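Sugar-binding transport ATP-binding protein (Pyrococcus horikoshii, PDB 1V43) probably binds and hydrolyses ATP to drive sugar uptake, as the nucleotide-binding subunit of an ABC transporter. Local coordinates at residues E15-R20 with L54-G59; G37-L42 with A182-L187; L250-S253 with Y258-G261. One frame throughout, in Å; residues are numbered along the deposited sequence.

Contact 1. Residues E15-R20 with L54-G59; sequences ENLTKR and LRMIAG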
loop_
_atom_site.group_PDB
_atom_site.type_symbol
_atom_site.label_atom_id
_atom_site.label_comp_id
_atom_site.label_asym_id
_atom_site.label_seq_id
_atom_site.Cartn_x
_atom_site.Cartn_y
_atom_site.Cartn_z
ATOM N N GLU A 15 -10.755 2.427 32.689
ATOM C CA GLU A 15 -10.104 1.816 33.859
ATOM C C GLU A 15 -10.326 0.341 33.972
ATOM O O GLU A 15 -11.468 -0.104 34.078
ATOM C CB GLU A 15 -10.605 2.402 35.174
ATOM C CG GLU A 15 -10.497 3.881 35.355
ATOM C CD GLU A 15 -10.554 4.255 36.832
ATOM O OE1 GLU A 15 -11.336 3.636 37.597
ATOM O OE2 GLU A 15 -9.814 5.173 37.221
ATOM N N ASN A 16 -9.230 -0.409 33.985
ATOM C CA ASN A 16 -9.287 -1.861 34.107
ATOM C C ASN A 16 -10.458 -2.409 33.322
ATOM O O ASN A 16 -11.231 -3.221 33.829
ATOM C CB ASN A 16 -9.417 -2.261 35.581
ATOM C CG ASN A 16 -9.258 -3.760 35.794
ATOM O OD1 ASN A 16 -10.139 -4.561 35.443
ATOM N ND2 ASN A 16 -8.121 -4.150 36.355
ATOM N N LEU A 17 -10.592 -1.947 32.083
ATOM C CA LEU A 17 -11.675 -2.375 31.205
ATOM C C LEU A 17 -11.416 -3.768 30.662
ATOM O O LEU A 17 -10.377 -4.028 30.045
ATOM C CB LEU A 17 -11.817 -1.430 30.004
ATOM C CG LEU A 17 -13.012 -0.503 29.793
ATOM C CD1 LEU A 17 -13.145 -0.234 28.290
ATOM C CD2 LEU A 17 -14.288 -1.115 30.331
ATOM N N THR A 18 -12.377 -4.654 30.872
ATOM C CA THR A 18 -12.279 -6.013 30.378
ATOM C C THR A 18 -13.611 -6.381 29.741
ATOM O O THR A 18 -14.672 -5.927 30.175
ATOM C CB THR A 18 -11.998 -7.023 31.518
ATOM O OG1 THR A 18 -10.671 -6.834 32.028
ATOM C CG2 THR A 18 -12.157 -8.441 31.013
ATOM N N LYS A 19 -13.547 -7.210 28.711
ATOM C CA LYS A 19 -14.747 -7.670 28.037
ATOM C C LYS A 19 -14.552 -9.113 27.594
ATOM O O LYS A 19 -13.748 -9.381 26.712
ATOM C CB LYS A 19 -15.043 -6.798 26.810
ATOM C CG LYS A 19 -16.252 -7.247 26.012
ATOM C CD LYS A 19 -17.510 -7.211 26.857
ATOM C CE LYS A 19 -18.728 -7.530 26.024
ATOM N NZ LYS A 19 -19.967 -7.127 26.730
ATOM N N ARG A 20 -15.271 -10.049 28.202
ATOM C CA ARG A 20 -15.143 -11.442 27.776
ATOM C C ARG A 20 -16.457 -12.014 27.267
ATOM O O ARG A 20 -17.452 -12.028 27.981
ATOM C CB ARG A 20 -14.602 -12.333 28.903
ATOM C CG ARG A 20 -15.276 -12.157 30.242
ATOM C CD ARG A 20 -14.817 -13.229 31.218
ATOM N NE ARG A 20 -14.987 -12.800 32.604
ATOM C CZ ARG A 20 -14.137 -12.001 33.245
ATOM N NH1 ARG A 20 -13.053 -11.548 32.626
ATOM N NH2 ARG A 20 -14.373 -11.645 34.501
ATOM N N LEU A 54 -14.000 0.348 21.180
ATOM C CA LEU A 54 -14.755 1.486 20.662
ATOM C C LEU A 54 -16.240 1.347 21.013
ATOM O O LEU A 54 -16.867 2.313 21.445
ATOM C CB LEU A 54 -14.611 1.615 19.144
ATOM C CG LEU A 54 -15.020 2.982 18.581
ATOM C CD1 LEU A 54 -13.987 4.009 19.004
ATOM C CD2 LEU A 54 -15.107 2.939 17.061
ATOM N N ARG A 55 -16.783 0.142 20.838
ATOM C CA ARG A 55 -18.186 -0.136 21.128
ATOM C C ARG A 55 -18.519 0.050 22.611
ATOM O O ARG A 55 -19.604 0.509 22.942
ATOM C CB ARG A 55 -18.556 -1.554 20.651
ATOM C CG ARG A 55 -18.595 -1.675 19.121
ATOM C CD ARG A 55 -18.826 -3.101 18.628
ATOM N NE ARG A 55 -20.037 -3.709 19.185
ATOM C CZ ARG A 55 -21.282 -3.449 18.787
ATOM N NH1 ARG A 55 -21.528 -2.582 17.810
ATOM N NH2 ARG A 55 -22.293 -4.070 19.375
ATOM N N MET A 56 -17.595 -0.298 23.503
ATOM C CA MET A 56 -17.837 -0.088 24.924
ATOM C C MET A 56 -17.815 1.425 25.193
ATOM O O MET A 56 -18.610 1.941 25.981
ATOM C CB MET A 56 -16.770 -0.776 25.786
ATOM C CG MET A 56 -16.875 -2.298 25.837
ATOM S SD MET A 56 -15.765 -3.048 27.063
ATOM C CE MET A 56 -14.202 -3.078 26.157
ATOM N N ILE A 57 -16.897 2.136 24.546
ATOM C CA ILE A 57 -16.832 3.590 24.725
ATOM C C ILE A 57 -18.153 4.214 24.259
ATOM O O ILE A 57 -18.675 5.122 24.901
ATOM C CB ILE A 57 -15.657 4.221 23.926
ATOM C CG1 ILE A 57 -14.318 3.764 24.517
ATOM C CG2 ILE A 57 -15.764 5.736 23.952
ATOM C CD1 ILE A 57 -13.094 4.351 23.822
ATOM N N ALA A 58 -18.696 3.704 23.151
ATOM C CA ALA A 58 -19.955 4.208 22.606
ATOM C C ALA A 58 -21.151 3.794 23.465
ATOM O O ALA A 58 -22.184 4.455 23.459
ATOM C CB ALA A 58 -20.145 3.702 21.175
ATOM N N GLY A 59 -21.008 2.700 24.208
ATOM C CA GLY A 59 -22.104 2.247 25.038
ATOM C C GLY A 59 -22.977 1.225 24.329
ATOM O O GLY A 59 -24.037 0.843 24.826
#

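Contact 2. Residues G37-L42 with A182-L187; sequences GEFLVL and AEIKKL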
loop_
_atom_site.group_PDB
_atom_site.type_symbol
_atom_site.label_atom_id
_atom_site.label_comp_id
_atom_site.label_asym_id
_atom_site.label_seq_id
_atom_site.Cartn_x
_atom_site.Cartn_y
_atom_site.Cartn_z
ATOM N N GLY A 37 -9.160 16.488 23.726
ATOM C CA GLY A 37 -8.809 17.061 22.451
ATOM C C GLY A 37 -7.790 16.325 21.610
ATOM O O GLY A 37 -7.417 16.840 20.562
ATOM N N GLU A 38 -7.312 15.151 22.022
ATOM C CA GLU A 38 -6.333 14.485 21.161
ATOM C C GLU A 38 -7.021 13.543 20.179
ATOM O O GLU A 38 -8.196 13.232 20.314
ATOM C CB GLU A 38 -5.273 13.699 21.950
ATOM C CG GLU A 38 -5.736 12.361 22.526
ATOM C CD GLU A 38 -4.600 11.542 23.144
ATOM O OE1 GLU A 38 -4.895 10.687 24.009
ATOM O OE2 GLU A 38 -3.419 11.730 22.766
ATOM N N PHE A 39 -6.263 13.130 19.176
ATOM C CA PHE A 39 -6.745 12.206 18.169
ATOM C C PHE A 39 -6.031 10.909 18.498
ATOM O O PHE A 39 -4.849 10.769 18.215
ATOM C CB PHE A 39 -6.337 12.679 16.770
ATOM C CG PHE A 39 -7.117 12.039 15.672
ATOM C CD1 PHE A 39 -7.869 12.814 14.797
ATOM C CD2 PHE A 39 -7.137 10.660 15.526
ATOM C CE1 PHE A 39 -8.625 12.228 13.804
ATOM C CE2 PHE A 39 -7.894 10.067 14.527
ATOM C CZ PHE A 39 -8.640 10.853 13.665
ATOM N N LEU A 40 -6.718 9.981 19.146
ATOM C CA LEU A 40 -6.076 8.722 19.476
ATOM C C LEU A 40 -6.507 7.628 18.519
ATOM O O LEU A 40 -7.695 7.402 18.336
ATOM C CB LEU A 40 -6.421 8.283 20.895
ATOM C CG LEU A 40 -5.942 6.854 21.209
ATOM C CD1 LEU A 40 -4.412 6.832 21.356
ATOM C CD2 LEU A 40 -6.601 6.353 22.485
ATOM N N VAL A 41 -5.537 6.962 17.904
ATOM C CA VAL A 41 -5.844 5.856 17.005
ATOM C C VAL A 41 -5.621 4.533 17.731
ATOM O O VAL A 41 -4.605 4.351 18.408
ATOM C CB VAL A 41 -4.932 5.829 15.752
ATOM C CG1 VAL A 41 -5.191 4.543 14.973
ATOM C CG2 VAL A 41 -5.200 7.038 14.863
ATOM N N LEU A 42 -6.591 3.630 17.628
ATOM C CA LEU A 42 -6.448 2.306 18.208
ATOM C C LEU A 42 -6.070 1.467 16.978
ATOM O O LEU A 42 -6.879 1.272 16.064
ATOM C CB LEU A 42 -7.757 1.817 18.818
ATOM C CG LEU A 42 -8.385 2.668 19.921
ATOM C CD1 LEU A 42 -9.643 1.964 20.433
ATOM C CD2 LEU A 42 -7.371 2.914 21.040
ATOM N N ALA A 182 -6.305 13.368 5.585
ATOM C CA ALA A 182 -5.918 14.753 5.805
ATOM C C ALA A 182 -7.123 15.606 6.178
ATOM O O ALA A 182 -7.055 16.414 7.102
ATOM C CB ALA A 182 -5.244 15.319 4.556
ATOM N N GLU A 183 -8.215 15.450 5.441
ATOM C CA GLU A 183 -9.433 16.209 5.711
ATOM C C GLU A 183 -9.909 15.971 7.159
ATOM O O GLU A 183 -10.094 16.904 7.919
ATOM C CB GLU A 183 -10.517 15.778 4.722
ATOM C CG GLU A 183 -11.854 16.472 4.886
ATOM C CD GLU A 183 -11.760 17.967 4.707
ATOM O OE1 GLU A 183 -10.783 18.428 4.074
ATOM O OE2 GLU A 183 -12.671 18.683 5.188
ATOM N N ILE A 184 -10.074 14.711 7.544
ATOM C CA ILE A 184 -10.519 14.391 8.892
ATOM C C ILE A 184 -9.562 14.911 9.988
ATOM O O ILE A 184 -10.009 15.548 10.949
ATOM C CB ILE A 184 -10.769 12.869 9.019
ATOM C CG1 ILE A 184 -12.069 12.525 8.279
ATOM C CG2 ILE A 184 -10.841 12.435 10.504
ATOM C CD1 ILE A 184 -12.269 11.043 7.994
ATOM N N LYS A 185 -8.260 14.687 9.816
ATOM C CA LYS A 185 -7.264 15.129 10.785
ATOM C C LYS A 185 -7.269 16.653 10.975
ATOM O O LYS A 185 -7.300 17.148 12.107
ATOM C CB LYS A 185 -5.864 14.639 10.373
ATOM C CG LYS A 185 -4.754 14.960 11.397
ATOM C CD LYS A 185 -5.242 14.766 12.838
ATOM C CE LYS A 185 -4.197 15.137 13.873
ATOM N NZ LYS A 185 -3.256 14.029 14.149
ATOM N N LYS A 186 -7.259 17.406 9.878
ATOM C CA LYS A 186 -7.286 18.865 9.990
ATOM C C LYS A 186 -8.554 19.359 10.672
ATOM O O LYS A 186 -8.510 20.296 11.460
ATOM C CB LYS A 186 -7.193 19.519 8.622
ATOM C CG LYS A 186 -5.863 19.375 7.917
ATOM C CD LYS A 186 -6.043 20.053 6.573
ATOM C CE LYS A 186 -4.846 19.967 5.681
ATOM N NZ LYS A 186 -5.235 20.547 4.357
ATOM N N LEU A 187 -9.685 18.742 10.340
ATOM C CA LEU A 187 -10.954 19.099 10.953
ATOM C C LEU A 187 -10.888 18.889 12.474
ATOM O O LEU A 187 -11.303 19.750 13.251
ATOM C CB LEU A 187 -12.074 18.237 10.377
ATOM C CG LEU A 187 -13.436 18.388 11.059
ATOM C CD1 LEU A 187 -13.960 19.781 10.772
ATOM C CD2 LEU A 187 -14.417 17.324 10.566
#

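Contact 3. Residues L250-S253 with Y258-G261; sequences LEVS and YLEG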
loop_
_atom_site.group_PDB
_atom_site.type_symbol
_atom_site.label_atom_id
_atom_site.label_comp_id
_atom_site.label_asym_id
_atom_site.label_seq_id
_atom_site.Cartn_x
_atom_site.Cartn_y
_atom_site.Cartn_z
ATOM N N LEU A 250 16.227 -10.692 13.028
ATOM C CA LEU A 250 17.179 -11.791 12.932
ATOM C C LEU A 250 17.612 -12.339 14.284
ATOM O O LEU A 250 17.983 -11.594 15.183
ATOM C CB LEU A 250 18.423 -11.344 12.158
ATOM C CG LEU A 250 18.205 -10.852 10.731
ATOM C CD1 LEU A 250 19.552 -10.635 10.058
ATOM C CD2 LEU A 250 17.379 -11.861 9.964
ATOM N N GLU A 251 17.577 -13.656 14.407
ATOM C CA GLU A 251 17.972 -14.332 15.637
ATOM C C GLU A 251 19.494 -14.331 15.755
ATOM O O GLU A 251 20.180 -14.798 14.857
ATOM C CB GLU A 251 17.444 -15.764 15.603
ATOM C CG GLU A 251 17.532 -16.513 16.905
ATOM C CD GLU A 251 16.807 -17.846 16.838
ATOM O OE1 GLU A 251 16.896 -18.619 17.815
ATOM O OE2 GLU A 251 16.146 -18.117 15.808
ATOM N N VAL A 252 20.029 -13.792 16.847
ATOM C CA VAL A 252 21.478 -13.764 17.027
ATOM C C VAL A 252 21.955 -14.037 18.465
ATOM O O VAL A 252 21.159 -14.059 19.407
ATOM C CB VAL A 252 22.076 -12.416 16.564
ATOM C CG1 VAL A 252 21.715 -12.163 15.107
ATOM C CG2 VAL A 252 21.591 -11.289 17.454
ATOM N N SER A 253 23.261 -14.251 18.615
ATOM C CA SER A 253 23.866 -14.513 19.918
ATOM C C SER A 253 24.794 -13.362 20.282
ATOM O O SER A 253 25.505 -12.844 19.423
ATOM C CB SER A 253 24.654 -15.823 19.881
ATOM O OG SER A 253 23.788 -16.921 19.655
ATOM N N TYR A 258 29.873 -8.001 20.332
ATOM C CA TYR A 258 29.412 -8.198 18.963
ATOM C C TYR A 258 28.211 -9.126 18.940
ATOM O O TYR A 258 27.888 -9.776 19.932
ATOM C CB TYR A 258 30.529 -8.820 18.128
ATOM C CG TYR A 258 31.075 -10.086 18.754
ATOM C CD1 TYR A 258 30.383 -11.297 18.658
ATOM C CD2 TYR A 258 32.251 -10.059 19.508
ATOM C CE1 TYR A 258 30.849 -12.446 19.303
ATOM C CE2 TYR A 258 32.722 -11.199 20.156
ATOM C CZ TYR A 258 32.019 -12.387 20.052
ATOM O OH TYR A 258 32.482 -13.507 20.704
ATOM N N LEU A 259 27.557 -9.178 17.789
ATOM C CA LEU A 259 26.405 -10.038 17.585
ATOM C C LEU A 259 26.799 -10.948 16.440
ATOM O O LEU A 259 27.550 -10.545 15.555
ATOM C CB LEU A 259 25.176 -9.219 17.175
ATOM C CG LEU A 259 24.583 -8.250 18.195
ATOM C CD1 LEU A 259 23.683 -7.229 17.501
ATOM C CD2 LEU A 259 23.818 -9.042 19.244
ATOM N N GLU A 260 26.309 -12.176 16.457
ATOM C CA GLU A 260 26.619 -13.092 15.380
ATOM C C GLU A 260 25.388 -13.939 15.104
ATOM O O GLU A 260 24.744 -14.442 16.028
ATOM C CB GLU A 260 27.831 -13.961 15.745
ATOM C CG GLU A 260 27.552 -15.134 16.667
ATOM C CD GLU A 260 27.000 -16.331 15.918
ATOM O OE1 GLU A 260 27.624 -16.736 14.910
ATOM O OE2 GLU A 260 25.949 -16.867 16.336
ATOM N N GLY A 261 25.046 -14.055 13.827
ATOM C CA GLY A 261 23.890 -14.833 13.431
ATOM C C GLY A 261 24.294 -15.955 12.498
ATOM O O GLY A 261 25.475 -16.291 12.395
#

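Contact 1. Residues E15-R20 with L54-G59
Met-56 reaches from helix 50-58 to strand 12-21 and meets Leu-17 and Lys-19. Its CB and CG act as a spacer: CG is anti to the carbonyl carbon (chi1 -73°), and neither atom comes within 4.2 Å of the other segment. Contact begins at SD, which lies 3.8 Å from Lys-19 CB and 4.0 Å from Leu-17 CD1. A bend at the last torsion (chi3 -81°) then brings the terminal methyl to the same two residues, with Met-56 CE 3.7 Å from Leu-17 CD1 and 3.9 Å from Lys-19 CB. Leu-17 comes tip to tip with the methionine, whereas Lys-19 offers only the root of its chain. The lysine's NZ turns elsewhere, to a hydrogen bond with Glu-62 O, and the residue also forms a cation-pi contact with Phe-21, which binds ATP. The axes of strand 17-20 and helix 54-58 stand at 111° and approach to 10.6 Å, a span bridged by Met-56, Leu-17 and the CB of Lys-19. The helix that follows the P-loop thus lies between two sheets: Val-27 of the antiparallel sheet also touches Met-56, and Ile-68 touches Leu-17, while Leu-54, Ile-57 and Ala-58 meet Leu-164 of the mixed sheet.

Contact 2. Residues G37-L42 with A182-L187
Phe-39, at the start of strand 39-43, meets Lys-185 and Ile-184 of helix 174-191, and these three residues account for all the surface buried between the two segments, 133 Å² in total. More than half of that belongs to the phenylalanine. Its CG stands anti to the backbone N (chi1 -163°), and with its CB already directed toward the helix the ring extends across the gap between backbones whose nearest CA atoms, Phe-39 CA and Lys-185 CA, are 8.0 Å apart.

The two helix residues take different parts of the ring. Ile-184 presents its branch methyl at the ring edge, near the ring plane: CG2 is 4.0 Å from Phe-39 CE1 and 4.2 Å from Phe-39 CZ, and the two side chains cross at about a right angle. Lys-185 uses the middle of its aliphatic chain, placing CD 3.8 Å from Phe-39 CD1 in an oblique approach. The chain is bent at chi2 (40°) and again at chi4, so CD comes up to the ring while the ammonium end is carried on past it. There NZ donates to Met-208 O at the end of helix 202-208, and a long, weak ion pair links it to Asp-210, whose other carboxylate oxygen receives Phe-39 N. Phe-316 of the second subunit packs against Lys-185 as well, placing this helix next to the dimer partner.

In topology this is a helix packed on the mixed sheet of the P-loop NTPase core, away from the nucleotide site. Chemically the lysine is divided: its CD methylene packs against the aromatic ring, and its buried ammonium is satisfied by a carbonyl, so the cohesion between the segments probably rests on van der Waals contact and exclusion of water.

Contact 3. Residues L250-S253 with Y258-G261
Val-252 is wedged against three consecutive residues of strand 258-261, and this is the close-packed side of the contact. Its CB lies 3.4 Å from Glu-260 O, its CG1 sits 3.8 Å from Gly-261 CA, and its CG2 meets Leu-259 CD2 at 3.6 Å, the two side chains crossing obliquely. The absence of a side chain at Gly-261 matters here, since a modelled CB on that residue would come within 3.1 Å of Val-252 CG1. Replacing Val-252 by an alanine would remove both branch methyls and would probably open a gap beside Leu-259 and Gly-261, leaving the leucine less firmly held.

Next to this wedge the backbones pair. Ser-253 and Glu-260 form an antiparallel hydrogen-bonded pair: Ser-253 N donates to Glu-260 O over 3.0 Å, nearly straight at 168°, and Glu-260 N returns a more bent bond of 3.1 Å to Ser-253 O. The same Ser-253 O also takes a CA-H contact from Leu-259 CA. These strands are the arms of the beta hairpin 248-255/258-261 in the MalK-type OB-fold domain. The axes of the short segments stand at 123°, well short of antiparallel, which is consistent with the strong twist of OB-fold sheets. Phe-286 of the neighbouring strand 283-288 packs against both Val-252 and Leu-259.

The other face, carrying Ser-253 and Glu-260, is looser and partly exposed. Glu-260 has its CG between backbone N and carbonyl carbon (chi1 79°) and curls back, yet OE2 stays 3.9 Å from Ser-253 CB and 4.0 Å from Ser-253 OG, too far for a hydrogen bond. Glu-251 contributes still less across the strands, its carboxylate leading away to salt bridges with Lys-365 and Arg-262.

Contacts 1 and 2 belong to the ABC ATPase domain, and their centres are about 21 Å apart. Their segments alternate along the chain, in the order 15-20, 37-42, 54-59, 182-187, so the two cross along the chain without touching, their nearest atoms about 5 Å apart. Strand 39-43 of contact 2 leads through the P-loop into helix 50-58 of contact 1, so both elements that flank the ATP-binding loop take part. Helix 50-58 lies between the antiparallel and the mixed sheet, and helix 174-191 packs on the mixed one. Contact 3 follows later, in the OB-fold region, its centre about 42 Å from that of contact 1 and 40 Å from that of contact 2. This separation fits an ATPase domain followed by a separate beta-rich domain.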